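Local structure of 2-methyl-3-hydroxypyridine-5-carboxylic acid oxygenase (Mesorhizobium loti, 3ALJ) at residues Ala228-Leu242 and Leu256-Asp268. The protein probably uses its bound FAD and molecular oxygen to oxygenate and open the ring of 2-methyl-3-hydroxypyridine-5-carboxylic acid. Sequence-based numbering, arbitrary orientation. Where two conformers were deposited one is given.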
loop_
_atom_site.group_PDB
_atom_site.type_symbol
_atom_site.label_atom_id
_atom_site.label_comp_id
_atom_site.label_asym_id
_atom_site.label_seq_id
_atom_site.Cartn_x
_atom_site.Cartn_y
_atom_site.Cartn_z
ATOM N N ALA A 228 -4.162 10.615 16.017
ATOM C CA ALA A 228 -3.811 11.267 17.279
ATOM C C ALA A 228 -2.795 10.356 17.935
ATOM O O ALA A 228 -2.782 9.126 17.664
ATOM C CB ALA A 228 -5.048 11.329 18.153
ATOM N N PRO A 229 -1.953 10.940 18.791
ATOM C CA PRO A 229 -0.887 10.155 19.415
ATOM C C PRO A 229 -1.506 9.100 20.394
ATOM O O PRO A 229 -2.597 9.280 20.948
ATOM C CB PRO A 229 -0.178 11.185 20.289
ATOM C CG PRO A 229 -0.608 12.526 19.794
ATOM C CD PRO A 229 -1.894 12.365 19.170
ATOM N N ALA A 230 -0.783 8.000 20.549
ATOM C CA ALA A 230 -1.278 6.921 21.430
ATOM C C ALA A 230 -1.352 7.419 22.864
ATOM O O ALA A 230 -2.227 6.901 23.614
ATOM C CB ALA A 230 -0.315 5.726 21.386
ATOM N N ALA A 231 -0.532 8.390 23.229
ATOM C CA ALA A 231 -0.619 9.023 24.563
ATOM C C ALA A 231 -1.919 9.812 24.812
ATOM O O ALA A 231 -2.180 10.261 25.955
ATOM C CB ALA A 231 0.646 9.905 24.787
ATOM N N ASP A 232 -2.773 10.028 23.798
ATOM C CA ASP A 232 -4.009 10.733 23.915
ATOM C C ASP A 232 -5.082 9.687 24.057
ATOM O O ASP A 232 -5.464 9.042 23.066
ATOM C CB ASP A 232 -4.221 11.643 22.693
ATOM C CG ASP A 232 -5.657 12.183 22.622
ATOM O OD1 ASP A 232 -6.530 11.988 23.518
ATOM O OD2 ASP A 232 -5.950 12.936 21.645
ATOM N N PRO A 233 -5.630 9.487 25.300
ATOM C CA PRO A 233 -6.533 8.348 25.450
ATOM C C PRO A 233 -7.882 8.507 24.725
ATOM O O PRO A 233 -8.535 7.508 24.404
ATOM C CB PRO A 233 -6.720 8.295 27.003
ATOM C CG PRO A 233 -6.556 9.676 27.470
ATOM C CD PRO A 233 -5.410 10.212 26.586
ATOM N N ARG A 234 -8.325 9.739 24.454
ATOM C CA ARG A 234 -9.553 9.936 23.764
ATOM C C ARG A 234 -9.378 9.861 22.238
ATOM O O ARG A 234 -10.114 9.195 21.558
ATOM C CB ARG A 234 -10.145 11.280 24.114
ATOM C CG ARG A 234 -10.390 11.429 25.681
ATOM C CD ARG A 234 -11.194 12.726 25.970
ATOM N NE ARG A 234 -12.538 12.659 25.358
ATOM C CZ ARG A 234 -13.353 13.719 25.234
ATOM N NH1 ARG A 234 -13.007 14.896 25.768
ATOM N NH2 ARG A 234 -14.546 13.587 24.677
ATOM N N GLY A 235 -8.401 10.618 21.729
ATOM C CA GLY A 235 -8.250 10.650 20.240
ATOM C C GLY A 235 -7.726 9.318 19.666
ATOM O O GLY A 235 -8.014 9.037 18.504
ATOM N N SER A 236 -7.134 8.432 20.509
ATOM C CA SER A 236 -6.670 7.095 20.019
ATOM C C SER A 236 -7.725 6.033 20.298
ATOM O O SER A 236 -7.515 4.840 19.938
ATOM C CB SER A 236 -5.304 6.781 20.604
ATOM O OG SER A 236 -5.431 6.543 22.035
ATOM N N SER A 237 -8.823 6.399 20.964
ATOM C CA SER A 237 -9.834 5.363 21.316
ATOM C C SER A 237 -10.539 4.815 20.146
ATOM O O SER A 237 -10.883 5.549 19.204
ATOM C CB SER A 237 -10.946 5.969 22.228
ATOM O OG SER A 237 -10.350 6.240 23.453
ATOM N N VAL A 238 -10.868 3.490 20.222
ATOM C CA VAL A 238 -11.781 2.852 19.299
ATOM C C VAL A 238 -12.834 2.070 20.109
ATOM O O VAL A 238 -12.466 1.502 21.124
ATOM C CB VAL A 238 -11.086 1.844 18.312
ATOM C CG1 VAL A 238 -10.256 2.670 17.257
ATOM C CG2 VAL A 238 -10.205 0.783 19.116
ATOM N N PRO A 239 -14.098 2.075 19.667
ATOM C CA PRO A 239 -14.698 2.845 18.594
ATOM C C PRO A 239 -14.461 4.337 18.915
ATOM O O PRO A 239 -14.115 4.683 20.027
ATOM C CB PRO A 239 -16.186 2.453 18.644
ATOM C CG PRO A 239 -16.295 1.300 19.605
ATOM C CD PRO A 239 -15.085 1.284 20.484
ATOM N N ILE A 240 -14.583 5.195 17.889
ATOM C CA ILE A 240 -14.031 6.570 18.061
ATOM C C ILE A 240 -14.779 7.348 19.175
ATOM O O ILE A 240 -15.987 7.124 19.342
ATOM C CB ILE A 240 -13.995 7.395 16.723
ATOM C CG1 ILE A 240 -15.397 7.655 16.141
ATOM C CG2 ILE A 240 -13.114 6.686 15.679
ATOM C CD1 ILE A 240 -15.479 8.929 15.275
ATOM N N ASP A 241 -14.066 8.220 19.864
ATOM C CA ASP A 241 -14.667 9.141 20.854
ATOM C C ASP A 241 -15.255 10.282 20.014
ATOM O O ASP A 241 -14.512 11.124 19.511
ATOM C CB ASP A 241 -13.546 9.594 21.743
ATOM C CG ASP A 241 -14.000 10.487 22.896
ATOM O OD1 ASP A 241 -14.757 11.414 22.598
ATOM O OD2 ASP A 241 -13.474 10.318 24.017
ATOM N N LEU A 242 -16.543 10.228 19.707
ATOM C CA LEU A 242 -17.152 11.118 18.755
ATOM C C LEU A 242 -16.920 12.540 19.178
ATOM O O LEU A 242 -16.571 13.354 18.293
ATOM C CB LEU A 242 -18.665 10.845 18.755
ATOM C CG LEU A 242 -19.420 11.751 17.810
ATOM C CD1 LEU A 242 -18.985 11.556 16.279
ATOM C CD2 LEU A 242 -20.901 11.407 17.885
ATOM N N LEU A 256 -18.499 11.896 10.872
ATOM C CA LEU A 256 -17.995 11.408 12.127
ATOM C C LEU A 256 -19.078 10.622 12.912
ATOM O O LEU A 256 -18.752 9.630 13.574
ATOM C CB LEU A 256 -17.349 12.463 12.980
ATOM C CG LEU A 256 -16.065 13.081 12.326
ATOM C CD1 LEU A 256 -15.756 14.404 13.072
ATOM C CD2 LEU A 256 -14.973 12.090 12.418
ATOM N N ILE A 257 -20.337 11.077 12.794
ATOM C CA ILE A 257 -21.394 10.325 13.501
ATOM C C ILE A 257 -21.455 8.941 12.869
ATOM O O ILE A 257 -21.599 7.944 13.608
ATOM C CB ILE A 257 -22.732 11.118 13.357
ATOM C CG1 ILE A 257 -22.683 12.314 14.318
ATOM C CG2 ILE A 257 -23.974 10.186 13.657
ATOM C CD1 ILE A 257 -23.833 13.332 14.077
ATOM N N GLU A 258 -21.352 8.811 11.516
ATOM C CA GLU A 258 -21.340 7.473 10.896
ATOM C C GLU A 258 -20.122 6.690 11.331
ATOM O O GLU A 258 -20.198 5.479 11.642
ATOM C CB GLU A 258 -21.438 7.491 9.381
ATOM C CG GLU A 258 -22.672 8.339 8.915
ATOM C CD GLU A 258 -23.988 7.728 9.422
ATOM O OE1 GLU A 258 -24.092 6.498 9.454
ATOM O OE2 GLU A 258 -24.890 8.530 9.872
ATOM N N ALA A 259 -18.975 7.377 11.495
ATOM C CA ALA A 259 -17.772 6.656 11.932
ATOM C C ALA A 259 -17.820 6.046 13.277
ATOM O O ALA A 259 -17.251 4.954 13.566
ATOM C CB ALA A 259 -16.522 7.609 11.833
ATOM N N ALA A 260 -18.502 6.789 14.173
ATOM C CA ALA A 260 -18.609 6.372 15.553
ATOM C C ALA A 260 -19.473 5.095 15.727
ATOM O O ALA A 260 -19.292 4.460 16.787
ATOM C CB ALA A 260 -19.162 7.555 16.411
ATOM N N LYS A 261 -20.259 4.747 14.721
ATOM C CA LYS A 261 -21.044 3.455 14.746
ATOM C C LYS A 261 -20.192 2.217 14.492
ATOM O O LYS A 261 -20.693 1.086 14.666
ATOM C CB LYS A 261 -22.118 3.506 13.695
ATOM C CG LYS A 261 -23.071 4.658 13.957
ATOM C CD LYS A 261 -24.013 4.722 12.824
ATOM C CE LYS A 261 -25.111 5.791 13.145
ATOM N NZ LYS A 261 -25.894 6.053 11.949
ATOM N N LEU A 262 -18.954 2.378 14.018
ATOM C CA LEU A 262 -18.138 1.259 13.579
ATOM C C LEU A 262 -17.373 0.644 14.739
ATOM O O LEU A 262 -16.341 1.143 15.236
ATOM C CB LEU A 262 -17.155 1.747 12.448
ATOM C CG LEU A 262 -17.792 2.287 11.151
ATOM C CD1 LEU A 262 -16.755 2.954 10.194
ATOM C CD2 LEU A 262 -18.439 1.103 10.403
ATOM N N LYS A 263 -17.812 -0.568 15.104
ATOM C CA LYS A 263 -17.256 -1.250 16.260
ATOM C C LYS A 263 -16.027 -2.073 15.835
ATOM O O LYS A 263 -15.348 -2.576 16.671
ATOM C CB LYS A 263 -18.313 -2.217 16.823
ATOM C CG LYS A 263 -19.059 -2.932 15.725
ATOM C CD LYS A 263 -19.872 -1.915 14.953
ATOM C CE LYS A 263 -20.256 -2.278 13.560
ATOM N NZ LYS A 263 -19.204 -2.255 12.552
ATOM N N THR A 264 -15.792 -2.191 14.534
ATOM C CA THR A 264 -14.640 -2.905 13.956
ATOM C C THR A 264 -13.380 -1.983 13.845
ATOM O O THR A 264 -12.311 -2.478 13.476
ATOM C CB THR A 264 -14.993 -3.309 12.477
ATOM O OG1 THR A 264 -15.618 -2.167 11.796
ATOM C CG2 THR A 264 -15.982 -4.478 12.449
ATOM N N ALA A 265 -13.537 -0.660 14.115
ATOM C CA ALA A 265 -12.413 0.279 14.081
ATOM C C ALA A 265 -11.212 -0.136 14.897
ATOM O O ALA A 265 -11.327 -0.570 16.031
ATOM C CB ALA A 265 -12.929 1.681 14.608
ATOM N N ARG A 266 -10.019 0.074 14.300
ATOM C CA ARG A 266 -8.815 -0.269 15.038
ATOM C C ARG A 266 -7.880 0.986 15.030
ATOM O O ARG A 266 -7.856 1.707 14.005
ATOM C CB ARG A 266 -8.049 -1.396 14.357
ATOM C CG ARG A 266 -8.778 -2.780 14.526
ATOM C CD ARG A 266 -7.807 -3.937 13.908
ATOM N NE ARG A 266 -7.304 -3.483 12.613
ATOM C CZ ARG A 266 -8.025 -3.448 11.481
ATOM N NH1 ARG A 266 -9.240 -4.018 11.474
ATOM N NH2 ARG A 266 -7.523 -2.887 10.361
ATOM N N TYR A 267 -7.073 1.073 16.071
ATOM C CA TYR A 267 -5.921 2.022 16.097
ATOM C C TYR A 267 -4.692 1.255 15.620
ATOM O O TYR A 267 -4.017 0.576 16.501
ATOM C CB TYR A 267 -5.780 2.608 17.504
ATOM C CG TYR A 267 -4.734 3.689 17.633
ATOM C CD1 TYR A 267 -3.439 3.399 18.099
ATOM C CD2 TYR A 267 -5.034 4.992 17.304
ATOM C CE1 TYR A 267 -2.463 4.358 18.195
ATOM C CE2 TYR A 267 -4.094 5.997 17.396
ATOM C CZ TYR A 267 -2.808 5.712 17.887
ATOM O OH TYR A 267 -1.824 6.664 18.029
ATOM N N ASP A 268 -4.396 1.291 14.352
ATOM C CA ASP A 268 -3.299 0.474 13.715
ATOM C C ASP A 268 -2.004 1.293 13.784
ATOM O O ASP A 268 -2.007 2.484 13.663
ATOM C CB ASP A 268 -3.576 0.151 12.250
ATOM C CG ASP A 268 -4.759 -0.805 12.073
ATOM O OD1 ASP A 268 -4.837 -1.742 12.894
ATOM O OD2 ASP A 268 -5.466 -0.553 11.072
HETATM O O HOH W 1 -15.586 3.880 15.533
HETATM O O HOH W 2 -18.075 5.425 19.208
#
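Tyr-267 leads a packing contact at the edge of the seven-stranded mixed sheet in this FAD-dependent oxygenase: 228-242, the loop linking strand 221-228 to helix 242-248, lies against 256-268, which runs from helix 253-260 into the edge strand 267-275. CG anti to the backbone N (chi1 -174°) carries the tyrosine ring to 228-242, where its OH donates to Ala-228 O at 2.7 Å, in the carbonyl plane. Over one ring face sits Ser-236 CB, 3.9 Å from the centroid, in a CH-pi contact offset toward the rim. The serine itself is pinned, since its OG and N reach Asp-232 O from opposite faces of the carbonyl. Further along, Val-238 CG1 rests 3.9 Å from Ala-265 CB, just before the cis peptide bond to Pro-239.

Toward helix 253-260 the side-chain contacts are apolar. Ile-240 lays CG1 against Ala-260 and sends CD1 to Ala-259 CB, 3.8 Å away, while Leu-242 lays CD1 on the Leu-256 backbone, 3.3 Å from Leu-256 O. Two waters bridge the backbones here: one accepts from Ile-240 N and donates to Ala-259 O and Leu-262 O; the other donates to Ile-240 O and Ala-260 O. Ala-259, and Ala-265 nearer the tyrosine, also touch Leu-182 of strand 170-185. Direct polar linkage thus rests on the tyrosine hydroxyl, while water joins the backbones beside the apolar packing of Ile-240 and Leu-242.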